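Local coordinates for THB11 (Chlamydomonas reinhardtii, PDB 6TD7), which binds heme b as a truncated hemoglobin with a five-coordinate iron, and probably binds oxygen and takes part in nitrite reduction, at residues 24-27 with 28-31; 94-97 with 98-101; 113-116 with 117-120. All coordinates share one frame; numbering follows the deposited sequence.

All three contacts are two-turn pieces of helix inside the globin domain of THB11, each knit by i to i+4 backbone hydrogen bonds, and all three are partly buried. Contact 2 (94-101, helix 92-108) lies nearest the chain centre and lines the heme directly through Phe95 and Gly98; aromatic rings and sulfur mark it. Contact 1 (24-31, helix 21-36) has a buried side of valines and a phenylalanine and a charged outer side, and touches contact 2 where Phe31 CE1 meets Gly98 O at 3.3 Å. Contact 3 (113-120, helix 113-123) is farthest out, mixes an apolar pair with an arginine and glutamates, and joins contact 2 through Met120 CE against Met99 O.

Contact 1: 24-27 with 28-31; sequences VKKV and VELF
Val24 and Val28 lie one turn apart on helix 21-36, and the carbonyl of Val24 takes the amide of Val28 in a hydrogen bond (N to O 3.0 Å). The same oxygen has a methyl beside it: with Val28 CG1 anti to the backbone N (chi1 178°), the other branch, CG2, falls next to that N and 3.3 Å from Val24 O. The side chains themselves only graze, Val24 CG1 to Val28 CG2 at 4.5 Å. Both valines rest on Val61 of helix 50-64, and Val28 also touches Gln57 there. Lys25 O accepts the amide of Glu29 at 3.0 Å from N to O. Lys26 offers its carbonyl to Leu30 N, and its ammonium turns back to a salt bridge with Asp22. Val27 O closes the run with Phe31 N at 2.8 Å, and Val27 packs on Phe102 and Met106 of helix 92-108. Phe31 carries its ring away from this turn to the heme, meeting Phe102 edge-to-face; the carbonyl oxygen of Val28 lies at the edge of the Phe31 ring, in its plane. The chemistry is that of an amphipathic helix: backbone bonds satisfy the amides of 28-31, valines and the phenylalanine face the globin interior, and Lys25, Lys26 and Glu29 keep their charges on the solvent side.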
# COMPACT_ATOMS: atom_id res chain seq x y z
N VAL A 24 10.31 -3.52 7.87
CA VAL A 24 9.27 -2.70 7.26
C VAL A 24 9.85 -1.89 6.11
O VAL A 24 9.27 -1.81 5.02
CB VAL A 24 8.61 -1.79 8.31
CG1 VAL A 24 7.67 -0.79 7.63
CG2 VAL A 24 7.85 -2.62 9.33
N LYS A 25 11.00 -1.25 6.33
CA LYS A 25 11.63 -0.45 5.28
C LYS A 25 11.88 -1.29 4.04
O LYS A 25 11.58 -0.87 2.91
CB LYS A 25 12.94 0.14 5.80
CG LYS A 25 12.91 1.64 6.02
CD LYS A 25 14.00 2.08 6.99
CE LYS A 25 14.24 3.58 6.91
NZ LYS A 25 15.31 4.03 7.85
N LYS A 26 12.42 -2.50 4.22
CA LYS A 26 12.74 -3.35 3.07
C LYS A 26 11.49 -3.89 2.40
O LYS A 26 11.48 -4.07 1.17
CB LYS A 26 13.67 -4.47 3.54
CG LYS A 26 15.06 -3.95 3.90
CD LYS A 26 15.95 -4.96 4.57
CE LYS A 26 17.34 -4.34 4.80
NZ LYS A 26 18.16 -5.03 5.83
N VAL A 27 10.42 -4.14 3.16
CA VAL A 27 9.15 -4.53 2.56
C VAL A 27 8.66 -3.44 1.61
O VAL A 27 8.30 -3.70 0.46
CB VAL A 27 8.10 -4.82 3.65
CG1 VAL A 27 6.70 -4.89 3.06
CG2 VAL A 27 8.43 -6.11 4.39
N VAL A 28 8.62 -2.19 2.09
CA VAL A 28 8.12 -1.09 1.26
C VAL A 28 8.99 -0.90 0.03
O VAL A 28 8.49 -0.64 -1.07
CB VAL A 28 8.03 0.21 2.09
CG1 VAL A 28 7.55 1.36 1.21
CG2 VAL A 28 7.12 0.02 3.27
N GLU A 29 10.31 -1.01 0.19
CA GLU A 29 11.19 -0.80 -0.96
C GLU A 29 11.01 -1.90 -2.00
O GLU A 29 11.01 -1.63 -3.20
CB GLU A 29 12.65 -0.72 -0.50
CG GLU A 29 12.97 0.58 0.24
CD GLU A 29 14.32 0.57 0.93
OE1 GLU A 29 14.94 -0.51 1.03
OE2 GLU A 29 14.75 1.65 1.38
N LEU A 30 10.84 -3.14 -1.55
CA LEU A 30 10.58 -4.23 -2.48
C LEU A 30 9.21 -4.07 -3.13
O LEU A 30 9.05 -4.30 -4.34
CB LEU A 30 10.68 -5.56 -1.73
CG LEU A 30 10.52 -6.88 -2.45
CD1 LEU A 30 11.40 -6.94 -3.69
CD2 LEU A 30 10.87 -8.00 -1.47
N PHE A 31 8.20 -3.69 -2.34
CA PHE A 31 6.89 -3.35 -2.88
C PHE A 31 7.02 -2.38 -4.05
O PHE A 31 6.47 -2.61 -5.13
CB PHE A 31 6.02 -2.77 -1.76
CG PHE A 31 4.77 -2.08 -2.24
CD1 PHE A 31 3.70 -2.81 -2.73
CD2 PHE A 31 4.65 -0.70 -2.15
CE1 PHE A 31 2.54 -2.16 -3.16
CE2 PHE A 31 3.50 -0.05 -2.57
CZ PHE A 31 2.44 -0.78 -3.07

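Contact 2: 94-97 with 98-101; sequences DFDL and GMKY. With HEM (protoporphyrin IX containing Fe), chain B.
Residues 94-97 and 98-101 form two successive turns of helix 92-108, a wall of the heme pocket in this truncated globin. Four i to i+4 hydrogen bonds join them: Asp94 O to Gly98 N, Phe95 O to Met99 N, Asp96 O to Lys100 N and Leu97 O to Tyr101 N. The Lys100 bond measures 2.8 Å from its N to Asp96 O. On the heme side Gly98 brings bare backbone to the porphyrin, its CA 3.4 Å from the vinyl carbon CBB, and a CB there would clash with that carbon. Phe95 has CG trans to its backbone N (chi1 -164°), which carries the ring to the heme, where CE1 lies 3.2 Å from C2C and the methyl CMC is also close. Met99 approaches the same ring obliquely, from the side of CE2 and CD2, in a Met-aromatic contact: SD lies 3.6 Å from CE2, and its line to the ring centroid is 57° off the ring normal. The bend at chi3 of Met99 takes CE past Phe95 CD2 to Asp96 OD1, a carboxylate oxygen already in a salt bridge with Lys127. An alanine in place of Phe95 would probably leave the sulfur of Met99 without its aromatic partner and open a gap beside the heme methyl. Round the helix, Leu97 and Tyr101 lie side by side and point the same way, the leucine running along the phenol. Tyr101 OH is hydrogen-bonded to Asp38, which fixes the far end of the ring. Nearer the backbone, Tyr101 CD2 sits 3.3 Å from Leu97 O, while CE2 touches Leu97 CG at 3.6 Å.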
# COMPACT_ATOMS: atom_id res chain seq x y z
N ASP A 94 -6.08 -2.99 -10.79
CA ASP A 94 -4.71 -2.52 -10.56
C ASP A 94 -4.39 -2.51 -9.07
O ASP A 94 -3.28 -2.87 -8.67
CB ASP A 94 -4.52 -1.12 -11.16
CG ASP A 94 -4.74 -1.09 -12.67
OD1 ASP A 94 -4.21 -1.97 -13.37
OD2 ASP A 94 -5.45 -0.17 -13.14
N PHE A 95 -5.36 -2.13 -8.24
CA PHE A 95 -5.13 -2.14 -6.80
C PHE A 95 -4.90 -3.56 -6.29
O PHE A 95 -4.07 -3.78 -5.40
CB PHE A 95 -6.31 -1.50 -6.07
CG PHE A 95 -6.01 -1.12 -4.64
CD1 PHE A 95 -5.18 -0.05 -4.36
CD2 PHE A 95 -6.53 -1.85 -3.59
CE1 PHE A 95 -4.89 0.30 -3.05
CE2 PHE A 95 -6.24 -1.50 -2.28
CZ PHE A 95 -5.42 -0.43 -2.01
N ASP A 96 -5.63 -4.54 -6.83
CA ASP A 96 -5.38 -5.93 -6.47
C ASP A 96 -3.93 -6.31 -6.72
O ASP A 96 -3.28 -6.95 -5.88
CB ASP A 96 -6.30 -6.87 -7.26
CG ASP A 96 -7.76 -6.78 -6.84
OD1 ASP A 96 -8.07 -6.29 -5.73
OD2 ASP A 96 -8.61 -7.24 -7.63
N LEU A 97 -3.40 -5.92 -7.88
CA LEU A 97 -2.00 -6.23 -8.19
C LEU A 97 -1.07 -5.58 -7.17
O LEU A 97 -0.11 -6.21 -6.71
CB LEU A 97 -1.70 -5.76 -9.61
CG LEU A 97 -0.48 -6.27 -10.37
CD1 LEU A 97 -0.25 -7.76 -10.18
CD2 LEU A 97 -0.68 -5.94 -11.84
N GLY A 98 -1.33 -4.33 -6.81
CA GLY A 98 -0.56 -3.69 -5.76
C GLY A 98 -0.59 -4.47 -4.46
O GLY A 98 0.44 -4.64 -3.80
N MET A 99 -1.77 -4.97 -4.07
CA MET A 99 -1.86 -5.74 -2.83
C MET A 99 -1.12 -7.07 -2.95
O MET A 99 -0.47 -7.51 -1.99
CB MET A 99 -3.32 -5.94 -2.44
CG MET A 99 -3.84 -4.78 -1.58
SD MET A 99 -5.59 -4.85 -1.12
CE MET A 99 -6.36 -5.34 -2.66
N LYS A 100 -1.19 -7.71 -4.12
CA LYS A 100 -0.38 -8.91 -4.35
C LYS A 100 1.10 -8.62 -4.13
O LYS A 100 1.80 -9.39 -3.46
CB LYS A 100 -0.62 -9.42 -5.78
CG LYS A 100 0.18 -10.67 -6.18
CD LYS A 100 0.94 -10.46 -7.49
CE LYS A 100 0.86 -11.68 -8.41
NZ LYS A 100 2.20 -12.16 -8.83
N TYR A 101 1.58 -7.49 -4.66
CA TYR A 101 3.00 -7.18 -4.56
C TYR A 101 3.42 -6.83 -3.14
O TYR A 101 4.54 -7.14 -2.73
CB TYR A 101 3.34 -6.03 -5.51
CG TYR A 101 3.37 -6.42 -6.96
CD1 TYR A 101 3.90 -7.63 -7.36
CD2 TYR A 101 2.86 -5.57 -7.94
CE1 TYR A 101 3.94 -7.99 -8.69
CE2 TYR A 101 2.89 -5.92 -9.27
CZ TYR A 101 3.43 -7.13 -9.64
OH TYR A 101 3.46 -7.50 -10.96
CHA HEM B . -0.63 7.89 -3.03
CHB HEM B . -0.51 5.30 -7.16
CHC HEM B . -1.35 1.16 -4.77
CHD HEM B . -1.93 3.80 -0.67
C1A HEM B . -0.48 7.56 -4.37
C2A HEM B . -0.11 8.43 -5.47
C3A HEM B . -0.08 7.70 -6.59
C4A HEM B . -0.44 6.34 -6.25
CMA HEM B . 0.27 8.18 -8.01
CAA HEM B . 0.24 9.94 -5.41
CBA HEM B . -0.87 10.77 -4.79
CGA HEM B . -0.36 12.17 -4.54
O1A HEM B . -1.21 13.07 -4.34
O2A HEM B . 0.89 12.38 -4.53
C1B HEM B . -0.67 3.96 -6.87
C2B HEM B . -0.55 2.87 -7.81
C3B HEM B . -0.78 1.72 -7.17
C4B HEM B . -1.06 2.04 -5.78
CMB HEM B . -0.21 3.01 -9.31
CAB HEM B . -0.75 0.32 -7.81
CBB HEM B . -1.28 -0.75 -7.21
C1C HEM B . -1.55 1.54 -3.46
C2C HEM B . -1.78 0.62 -2.38
C3C HEM B . -1.96 1.32 -1.26
C4C HEM B . -1.82 2.74 -1.56
CMC HEM B . -1.84 -0.92 -2.52
CAC HEM B . -2.23 0.67 0.11
CBC HEM B . -3.05 1.27 0.97
C1D HEM B . -1.54 5.10 -0.93
C2D HEM B . -1.30 6.14 0.05
C3D HEM B . -0.96 7.26 -0.60
C4D HEM B . -0.94 6.99 -2.02
CMD HEM B . -1.44 5.95 1.58
CAD HEM B . -0.57 8.61 0.03
CBD HEM B . -1.75 9.49 0.36
CGD HEM B . -1.13 10.65 1.08
O1D HEM B . -1.15 10.65 2.34
O2D HEM B . -0.58 11.55 0.40
NA HEM B . -0.68 6.29 -4.89
NB HEM B . -0.98 3.42 -5.63
NC HEM B . -1.57 2.83 -2.92
ND HEM B . -1.31 5.66 -2.18
FE HEM B . -1.12 4.57 -3.86

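Contact 3: 113-116 with 117-120; sequences EVLR and GEVM
One face of the Arg116 guanidinium lies over Glu113 CA, which stands 3.6 Å above the centre of its plane, so the arginine folds back on the first residue of its own helix. A bend at chi3 (-60°) turns the flat group that way. Its NH1 gives a hydrogen bond to the carbonyl of Ala111, just before helix 113-123, which ties the group to the chain leading into the first turn. Behind it, Glu113 O takes the amide of Gly117 at 2.8 Å, and Arg116 O takes that of Met120. With CG anti to its carbonyl carbon (chi1 -62°), Met120 also brings CG within 3.1 Å of Arg116 O. The bond from Glu118 N to Val114 O is longer, 3.2 Å. Glu118 packs on Leu14 and reaches a salt bridge with Arg17, both residues of helix 14-17. On the buried side Leu115 and Val119 meet at an angle, methyl to methyl, CD1 to CG2 3.7 Å, and both rest on Leu14 as well. Val119, Met120 and the Arg116 side chain touch Met106 of helix 92-108. The arrangement is that of the opening turns of an amphipathic helix in a globin fold, here joining helix 14-17 to helix 92-108, away from the heme-binding residues.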
# COMPACT_ATOMS: atom_id res chain seq x y z
N GLU A 113 2.72 -16.25 7.20
CA GLU A 113 1.42 -15.99 6.60
C GLU A 113 0.44 -15.38 7.61
O GLU A 113 -0.38 -14.53 7.24
CB GLU A 113 0.84 -17.28 6.01
CG GLU A 113 -0.39 -17.07 5.12
CD GLU A 113 -1.70 -17.05 5.90
OE1 GLU A 113 -1.72 -17.50 7.06
OE2 GLU A 113 -2.72 -16.59 5.33
N VAL A 114 0.49 -15.81 8.87
CA VAL A 114 -0.47 -15.30 9.85
C VAL A 114 -0.29 -13.79 10.02
O VAL A 114 -1.27 -13.04 10.14
CB VAL A 114 -0.34 -16.06 11.18
CG1 VAL A 114 0.98 -15.76 11.86
CG2 VAL A 114 -1.51 -15.72 12.11
N LEU A 115 0.96 -13.34 10.02
CA LEU A 115 1.27 -11.91 10.04
C LEU A 115 0.83 -11.22 8.75
O LEU A 115 0.26 -10.13 8.79
CB LEU A 115 2.77 -11.75 10.26
CG LEU A 115 3.45 -10.41 10.50
CD1 LEU A 115 3.18 -9.40 9.40
CD2 LEU A 115 3.04 -9.88 11.86
N ARG A 116 1.12 -11.83 7.61
CA ARG A 116 0.73 -11.23 6.34
C ARG A 116 -0.78 -11.06 6.25
O ARG A 116 -1.27 -10.02 5.80
CB ARG A 116 1.24 -12.07 5.18
CG ARG A 116 2.72 -12.37 5.24
CD ARG A 116 3.25 -12.81 3.90
NE ARG A 116 2.61 -14.02 3.39
CZ ARG A 116 3.12 -15.25 3.46
NH1 ARG A 116 4.30 -15.46 4.03
NH2 ARG A 116 2.45 -16.28 2.96
N GLY A 117 -1.53 -12.07 6.68
CA GLY A 117 -2.98 -11.96 6.64
C GLY A 117 -3.49 -10.84 7.52
O GLY A 117 -4.41 -10.11 7.14
N GLU A 118 -2.90 -10.67 8.70
CA GLU A 118 -3.27 -9.58 9.59
C GLU A 118 -3.05 -8.23 8.93
O GLU A 118 -3.93 -7.36 8.94
CB GLU A 118 -2.47 -9.69 10.88
CG GLU A 118 -2.72 -8.60 11.91
CD GLU A 118 -1.81 -8.75 13.11
OE1 GLU A 118 -1.22 -9.85 13.27
OE2 GLU A 118 -1.67 -7.79 13.89
N VAL A 119 -1.87 -8.03 8.33
CA VAL A 119 -1.56 -6.77 7.65
C VAL A 119 -2.49 -6.57 6.45
O VAL A 119 -3.03 -5.48 6.25
CB VAL A 119 -0.08 -6.76 7.22
CG1 VAL A 119 0.23 -5.55 6.33
CG2 VAL A 119 0.81 -6.76 8.44
N MET A 120 -2.67 -7.60 5.63
CA MET A 120 -3.51 -7.42 4.45
C MET A 120 -4.97 -7.17 4.82
O MET A 120 -5.67 -6.46 4.09
CB MET A 120 -3.40 -8.63 3.52
CG MET A 120 -1.99 -8.88 2.97
SD MET A 120 -1.13 -7.39 2.43
CE MET A 120 -2.18 -6.87 1.08